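Exoribonuclease II, mitochondrial (Candida glabrata, PDB 6F3H) degrades RNA from the 3' end as the magnesium-dependent RNB-family nuclease of the mitochondrial degradosome, here bearing an engineered active-site substitution. Local coordinates at residues A[551-556]-A[604-609]; A[558-563]-A[608-613]. The protein carries 1 engineered substitution. All coordinates share one frame; numbering follows the deposited sequence.

Interaction 1 of 2, residues A[551-556]-A[604-609]; sequences LLHTLA and STLLVS. With nucleotides of chain C.
Ala556 meets the backbone of Leu606 and Leu607 directly, its CB lying 4.0 Å from Leu607 CA and equally near Leu606 O; consistent with so small a side chain at the crossing, the axes of segments 551-556 and 604-609 approach to 8.6 Å. They cross at 72°, and the closest CA pair is His553 and Leu607. The contact illustrates packing by van der Waals contact without a hydrogen bond between the two segments, in which apolar side chains meet one another, an imidazole and backbone atoms. With CG anti to its backbone N (chi1 -171°), Leu607 reaches over to Leu552, where CG stands 4.1 Å from Leu552 CB, while its CD1 lies against the backbone N of His553. Leu606 crosses the His553 side chain at about a right angle and lays CD2 4.0 Å from His553 NE2, approaching the imidazole obliquely. The pair lies within the RNB domain, the Leu607 side chain about 10 Å from the bound magnesium ion, and Ser609 CA lies 3.4 Å from O2' of U4 of chain C. Leu607 also packs on Ile412 of strand 410-416, the strand that Leu551 and Leu555 touch from helix 543-567, while Ser604 and Val608 lean on helix 527-534.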
loop_
_atom_site.group_PDB
_atom_site.type_symbol
_atom_site.label_atom_id
_atom_site.label_comp_id
_atom_site.label_asym_id
_atom_site.label_seq_id
_atom_site.Cartn_x
_atom_site.Cartn_y
_atom_site.Cartn_z
ATOM N N LEU A 551 15.116 20.631 -24.605
ATOM C CA LEU A 551 16.355 19.964 -24.287
ATOM C C LEU A 551 16.122 18.884 -23.257
ATOM O O LEU A 551 16.619 17.765 -23.402
ATOM C CB LEU A 551 17.362 20.987 -23.792
ATOM C CG LEU A 551 18.778 20.458 -23.690
ATOM C CD1 LEU A 551 19.147 19.540 -24.861
ATOM C CD2 LEU A 551 19.658 21.672 -23.627
ATOM N N LEU A 552 15.347 19.195 -22.220
ATOM C CA LEU A 552 15.059 18.204 -21.187
ATOM C C LEU A 552 14.300 17.021 -21.754
ATOM O O LEU A 552 14.592 15.869 -21.419
ATOM C CB LEU A 552 14.256 18.840 -20.058
ATOM C CG LEU A 552 15.044 19.707 -19.084
ATOM C CD1 LEU A 552 14.133 20.451 -18.140
ATOM C CD2 LEU A 552 16.030 18.848 -18.294
ATOM N N HIS A 553 13.313 17.285 -22.604
ATOM C CA HIS A 553 12.543 16.196 -23.178
ATOM C C HIS A 553 13.413 15.299 -24.045
ATOM O O HIS A 553 13.296 14.069 -23.995
ATOM C CB HIS A 553 11.367 16.757 -23.970
ATOM C CG HIS A 553 10.619 15.727 -24.754
ATOM N ND1 HIS A 553 10.770 15.574 -26.114
ATOM C CD2 HIS A 553 9.725 14.788 -24.363
ATOM C CE1 HIS A 553 9.988 14.597 -26.530
ATOM N NE2 HIS A 553 9.349 14.094 -25.486
ATOM N N THR A 554 14.291 15.890 -24.851
ATOM C CA THR A 554 15.149 15.066 -25.693
ATOM C C THR A 554 16.142 14.263 -24.858
ATOM O O THR A 554 16.529 13.153 -25.245
ATOM C CB THR A 554 15.853 15.952 -26.703
ATOM O OG1 THR A 554 16.398 17.061 -25.996
ATOM C CG2 THR A 554 14.839 16.486 -27.733
ATOM N N LEU A 555 16.532 14.786 -23.695
ATOM C CA LEU A 555 17.418 14.043 -22.807
ATOM C C LEU A 555 16.719 12.840 -22.204
ATOM O O LEU A 555 17.292 11.747 -22.144
ATOM C CB LEU A 555 17.938 14.960 -21.707
ATOM C CG LEU A 555 19.012 15.950 -22.150
ATOM C CD1 LEU A 555 19.219 17.037 -21.119
ATOM C CD2 LEU A 555 20.282 15.164 -22.341
ATOM N N ALA A 556 15.477 13.015 -21.761
ATOM C CA ALA A 556 14.744 11.896 -21.185
ATOM C C ALA A 556 14.594 10.774 -22.191
ATOM O O ALA A 556 14.811 9.606 -21.858
ATOM C CB ALA A 556 13.372 12.347 -20.698
ATOM N N SER A 604 5.457 15.470 -21.270
ATOM C CA SER A 604 5.827 16.016 -19.962
ATOM C C SER A 604 5.956 14.932 -18.889
ATOM O O SER A 604 6.899 14.960 -18.093
ATOM C CB SER A 604 4.848 17.108 -19.527
ATOM O OG SER A 604 3.528 16.863 -19.928
ATOM N N THR A 605 5.010 13.989 -18.819
ATOM C CA THR A 605 5.154 12.891 -17.862
ATOM C C THR A 605 6.443 12.131 -18.115
ATOM O O THR A 605 7.157 11.762 -17.173
ATOM C CB THR A 605 3.966 11.941 -17.925
ATOM O OG1 THR A 605 4.056 11.175 -19.130
ATOM C CG2 THR A 605 2.669 12.719 -17.926
ATOM N N LEU A 606 6.715 11.823 -19.381
ATOM C CA LEU A 606 7.947 11.137 -19.716
ATOM C C LEU A 606 9.135 11.929 -19.217
ATOM O O LEU A 606 10.075 11.375 -18.634
ATOM C CB LEU A 606 8.047 10.974 -21.226
ATOM C CG LEU A 606 9.471 10.726 -21.727
ATOM C CD1 LEU A 606 10.068 9.401 -21.224
ATOM C CD2 LEU A 606 9.524 10.837 -23.226
ATOM N N LEU A 607 9.094 13.235 -19.424
ATOM C CA LEU A 607 10.185 14.093 -19.005
ATOM C C LEU A 607 10.397 13.976 -17.513
ATOM O O LEU A 607 11.455 13.537 -17.052
ATOM C CB LEU A 607 9.838 15.530 -19.382
ATOM C CG LEU A 607 10.815 16.688 -19.279
ATOM C CD1 LEU A 607 10.186 17.844 -19.966
ATOM C CD2 LEU A 607 11.120 17.050 -17.829
ATOM N N VAL A 608 9.347 14.278 -16.749
ATOM C CA VAL A 608 9.470 14.308 -15.300
ATOM C C VAL A 608 9.876 12.947 -14.785
ATOM O O VAL A 608 10.858 12.816 -14.052
ATOM C CB VAL A 608 8.151 14.764 -14.659
ATOM C CG1 VAL A 608 8.332 14.876 -13.170
ATOM C CG2 VAL A 608 7.728 16.075 -15.227
ATOM N N SER A 609 9.182 11.907 -15.235
ATOM C CA SER A 609 9.411 10.590 -14.668
ATOM C C SER A 609 10.865 10.172 -14.853
ATOM O O SER A 609 11.543 9.805 -13.886
ATOM C CB SER A 609 8.443 9.589 -15.298
ATOM O OG SER A 609 8.884 9.145 -16.561
ATOM P P U C 4 8.463 5.626 -8.891
ATOM O OP1 U C 4 9.615 6.045 -8.070
ATOM O OP2 U C 4 7.235 5.131 -8.244
ATOM O "O5'" U C 4 8.053 6.895 -9.714
ATOM C "C5'" U C 4 8.952 7.421 -10.655
ATOM C "C4'" U C 4 8.308 8.567 -11.334
ATOM O "O4'" U C 4 7.282 8.070 -12.228
ATOM C "C3'" U C 4 7.550 9.483 -10.406
ATOM O "O3'" U C 4 8.378 10.354 -9.668
ATOM C "C2'" U C 4 6.578 10.160 -11.355
ATOM O "O2'" U C 4 7.235 11.152 -12.125
ATOM C "C1'" U C 4 6.213 8.993 -12.277
ATOM N N1 U C 4 4.971 8.322 -11.830
ATOM C C2 U C 4 3.798 8.832 -12.345
ATOM O O2 U C 4 3.769 9.755 -13.137
ATOM N N3 U C 4 2.658 8.216 -11.918
ATOM C C4 U C 4 2.586 7.166 -11.032
ATOM O O4 U C 4 1.468 6.723 -10.752
ATOM C C5 U C 4 3.846 6.693 -10.528
ATOM C C6 U C 4 4.970 7.273 -10.933
#

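Interaction 2 of 2, residues A[558-563]-A[608-613]; sequences KLLHKR and VSEFMI. With nucleotides of chain C.
Arg563 and Glu610 form a salt bridge between helices 558-563 and 608-613, with Arg563 NH1 2.8 Å from Glu610 OE2. The two side chains arrive from opposite directions, and their flat groups are nearly coplanar, 11° apart, so the carboxylate meets the guanidinium at its edge. The N-H points poorly at the oxygen, and the hydrogen bond within the salt bridge is weak (124°). Ile613 covers one face of the guanidinium, its CD1 3.6 Å from Arg563 NH1. Glu610 folds at chi2 (-47°), which turns its carboxylate along the neighbouring helix, where Leu560 CB packs 3.8 Å from OE2 of Glu610. Beside this polar pair lies an apolar one: Leu559 CD1 sits over a face of the Phe611 ring in a CH-pi contact, 4.2 Å from the ring centroid and displaced toward the rim.

A second shell fixes the arginine, whose NE bonds to the carbonyl O of Ile688, a residue that also packs on Ile613. The RNA lies against helix 603-625: Met612, present as selenomethionine, brings CB within 3.4 Å of O3' of U4 of chain C. Met612 and Val608 also touch Asp410, and helix 603-625 packs against both helix 543-567 and strand 410-416, which carries this magnesium ligand.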
loop_
_atom_site.group_PDB
_atom_site.type_symbol
_atom_site.label_atom_id
_atom_site.label_comp_id
_atom_site.label_asym_id
_atom_site.label_seq_id
_atom_site.Cartn_x
_atom_site.Cartn_y
_atom_site.Cartn_z
ATOM N N LYS A 558 16.483 9.728 -24.380
ATOM C CA LYS A 558 17.666 8.891 -24.433
ATOM C C LYS A 558 17.892 8.176 -23.125
ATOM O O LYS A 558 18.442 7.075 -23.118
ATOM C CB LYS A 558 18.872 9.729 -24.806
ATOM C CG LYS A 558 18.610 10.552 -26.050
ATOM C CD LYS A 558 19.885 10.811 -26.807
ATOM C CE LYS A 558 20.577 12.049 -26.310
ATOM N NZ LYS A 558 19.983 13.260 -26.940
ATOM N N LEU A 559 17.463 8.790 -22.024
ATOM C CA LEU A 559 17.519 8.154 -20.711
ATOM C C LEU A 559 16.646 6.917 -20.676
ATOM O O LEU A 559 17.039 5.862 -20.164
ATOM C CB LEU A 559 17.041 9.135 -19.643
ATOM C CG LEU A 559 17.941 10.256 -19.148
ATOM C CD1 LEU A 559 17.172 11.170 -18.210
ATOM C CD2 LEU A 559 19.092 9.640 -18.432
ATOM N N LEU A 560 15.426 7.056 -21.163
ATOM C CA LEU A 560 14.519 5.927 -21.202
ATOM C C LEU A 560 15.044 4.851 -22.138
ATOM O O LEU A 560 15.140 3.683 -21.759
ATOM C CB LEU A 560 13.142 6.413 -21.622
ATOM C CG LEU A 560 12.132 5.358 -22.046
ATOM C CD1 LEU A 560 11.892 4.359 -20.925
ATOM C CD2 LEU A 560 10.832 6.034 -22.542
ATOM N N HIS A 561 15.414 5.234 -23.362
ATOM C CA HIS A 561 15.963 4.258 -24.295
ATOM C C HIS A 561 17.160 3.532 -23.694
ATOM O O HIS A 561 17.374 2.341 -23.958
ATOM C CB HIS A 561 16.331 4.961 -25.588
ATOM C CG HIS A 561 16.914 4.052 -26.618
ATOM N ND1 HIS A 561 18.214 3.596 -26.560
ATOM C CD2 HIS A 561 16.363 3.489 -27.720
ATOM C CE1 HIS A 561 18.448 2.810 -27.596
ATOM N NE2 HIS A 561 17.340 2.726 -28.314
ATOM N N LYS A 562 17.914 4.222 -22.847
ATOM C CA LYS A 562 19.047 3.616 -22.168
ATOM C C LYS A 562 18.585 2.575 -21.158
ATOM O O LYS A 562 19.080 1.442 -21.153
ATOM C CB LYS A 562 19.863 4.711 -21.489
ATOM C CG LYS A 562 21.219 4.287 -20.968
ATOM C CD LYS A 562 22.193 5.471 -20.881
ATOM N N ARG A 563 17.637 2.951 -20.288
ATOM C CA ARG A 563 17.154 2.064 -19.229
ATOM C C ARG A 563 16.677 0.746 -19.799
ATOM O O ARG A 563 16.903 -0.310 -19.209
ATOM C CB ARG A 563 16.014 2.730 -18.471
ATOM C CG ARG A 563 16.422 3.789 -17.454
ATOM C CD ARG A 563 15.202 4.268 -16.670
ATOM N NE ARG A 563 14.301 3.147 -16.428
ATOM C CZ ARG A 563 12.989 3.141 -16.647
ATOM N NH1 ARG A 563 12.382 4.213 -17.114
ATOM N NH2 ARG A 563 12.281 2.043 -16.394
ATOM N N VAL A 608 9.347 14.278 -16.749
ATOM C CA VAL A 608 9.470 14.308 -15.300
ATOM C C VAL A 608 9.876 12.947 -14.785
ATOM O O VAL A 608 10.858 12.816 -14.052
ATOM C CB VAL A 608 8.151 14.764 -14.659
ATOM C CG1 VAL A 608 8.332 14.876 -13.170
ATOM C CG2 VAL A 608 7.728 16.075 -15.227
ATOM N N SER A 609 9.182 11.907 -15.235
ATOM C CA SER A 609 9.411 10.590 -14.668
ATOM C C SER A 609 10.865 10.172 -14.853
ATOM O O SER A 609 11.543 9.805 -13.886
ATOM C CB SER A 609 8.443 9.589 -15.298
ATOM O OG SER A 609 8.884 9.145 -16.561
ATOM N N GLU A 610 11.403 10.360 -16.054
ATOM C CA GLU A 610 12.743 9.856 -16.319
ATOM C C GLU A 610 13.765 10.433 -15.377
ATOM O O GLU A 610 14.759 9.771 -15.037
ATOM C CB GLU A 610 13.137 10.137 -17.748
ATOM C CG GLU A 610 12.649 9.032 -18.608
ATOM C CD GLU A 610 12.992 7.660 -18.005
ATOM O OE1 GLU A 610 14.117 7.453 -17.459
ATOM O OE2 GLU A 610 12.095 6.794 -18.025
ATOM N N PHE A 611 13.544 11.658 -14.957
ATOM C CA PHE A 611 14.521 12.318 -14.118
ATOM C C PHE A 611 14.427 11.866 -12.670
ATOM O O PHE A 611 15.454 11.681 -12.014
ATOM C CB PHE A 611 14.342 13.819 -14.290
ATOM C CG PHE A 611 14.896 14.323 -15.598
ATOM C CD1 PHE A 611 16.269 14.405 -15.804
ATOM C CD2 PHE A 611 14.058 14.604 -16.656
ATOM C CE1 PHE A 611 16.783 14.827 -17.012
ATOM C CE2 PHE A 611 14.570 15.020 -17.875
ATOM C CZ PHE A 611 15.931 15.138 -18.052
HETATM N N MSE A 612 13.223 11.626 -12.175
HETATM C CA MSE A 612 13.038 11.191 -10.798
HETATM C C MSE A 612 13.596 9.845 -10.584
HETATM O O MSE A 612 14.308 9.609 -9.617
HETATM C CB MSE A 612 11.578 11.186 -10.460
HETATM C CG MSE A 612 10.931 12.461 -10.902
HETATM SE SE MSE A 612 11.631 14.018 -9.946
HETATM C CE MSE A 612 10.158 14.173 -8.693
ATOM N N ILE A 613 13.241 8.960 -11.512
ATOM C CA ILE A 613 13.881 7.651 -11.588
ATOM C C ILE A 613 15.388 7.792 -11.485
ATOM O O ILE A 613 16.055 7.100 -10.702
ATOM C CB ILE A 613 13.484 6.950 -12.893
ATOM C CG1 ILE A 613 11.965 6.874 -13.000
ATOM C CG2 ILE A 613 14.215 5.629 -13.033
ATOM C CD1 ILE A 613 11.508 6.099 -14.174
ATOM P P U C 4 8.463 5.626 -8.891
ATOM O OP1 U C 4 9.615 6.045 -8.070
ATOM O OP2 U C 4 7.235 5.131 -8.244
ATOM O "O5'" U C 4 8.053 6.895 -9.714
ATOM C "C5'" U C 4 8.952 7.421 -10.655
ATOM C "C4'" U C 4 8.308 8.567 -11.334
ATOM O "O4'" U C 4 7.282 8.070 -12.228
ATOM C "C3'" U C 4 7.550 9.483 -10.406
ATOM O "O3'" U C 4 8.378 10.354 -9.668
ATOM C "C2'" U C 4 6.578 10.160 -11.355
ATOM O "O2'" U C 4 7.235 11.152 -12.125
ATOM C "C1'" U C 4 6.213 8.993 -12.277
ATOM N N1 U C 4 4.971 8.322 -11.830
ATOM C C2 U C 4 3.798 8.832 -12.345
ATOM O O2 U C 4 3.769 9.755 -13.137
ATOM N N3 U C 4 2.658 8.216 -11.918
ATOM C C4 U C 4 2.586 7.166 -11.032
ATOM O O4 U C 4 1.468 6.723 -10.752
ATOM C C5 U C 4 3.846 6.693 -10.528
ATOM C C6 U C 4 4.970 7.273 -10.933
ATOM P P A C 5 7.947 10.789 -8.188
ATOM O OP1 A C 5 9.043 11.557 -7.556
ATOM O OP2 A C 5 7.365 9.625 -7.459
ATOM O "O5'" A C 5 6.770 11.811 -8.448
ATOM C "C5'" A C 5 7.023 12.975 -9.207
ATOM C "C4'" A C 5 5.759 13.630 -9.686
ATOM O "O4'" A C 5 5.055 12.746 -10.590
ATOM C "C3'" A C 5 4.731 13.974 -8.625
ATOM O "O3'" A C 5 5.023 15.190 -7.975
ATOM C "C2'" A C 5 3.451 14.033 -9.434
ATOM O "O2'" A C 5 3.391 15.243 -10.175
ATOM C "C1'" A C 5 3.671 12.877 -10.400
ATOM N N9 A C 5 3.208 11.640 -9.792
ATOM C C8 A C 5 3.907 10.705 -9.070
ATOM N N7 A C 5 3.165 9.724 -8.620
ATOM C C5 A C 5 1.907 10.078 -9.073
ATOM C C6 A C 5 0.666 9.456 -8.946
ATOM N N6 A C 5 0.487 8.303 -8.289
ATOM N N1 A C 5 -0.386 10.085 -9.529
ATOM C C2 A C 5 -0.195 11.243 -10.187
ATOM N N3 A C 5 0.927 11.931 -10.384
ATOM C C4 A C 5 1.924 11.266 -9.787
#

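In the fold
Followed from the N terminus, the chain runs through strand 410-416, later enters helix 543-567, passes the strands 580-584 and 593-597, and returns as helix 603-625. Interactions 1 and 2 both close this excursion. The two do not nest: 551-556 precedes 558-563 and 604-609 precedes 608-613, so the closures cross and the contacts advance together along both helices, sharing Val608 and Ser609. Their centres lie 7 Å apart and they touch, Ala556 packing on Glu610 and Phe611, and Leu606 on Leu560, making one continuous interface. Within the RNB domain it joins helix 543-567 to the helix that lies beside strand 410-416 and the bound RNA.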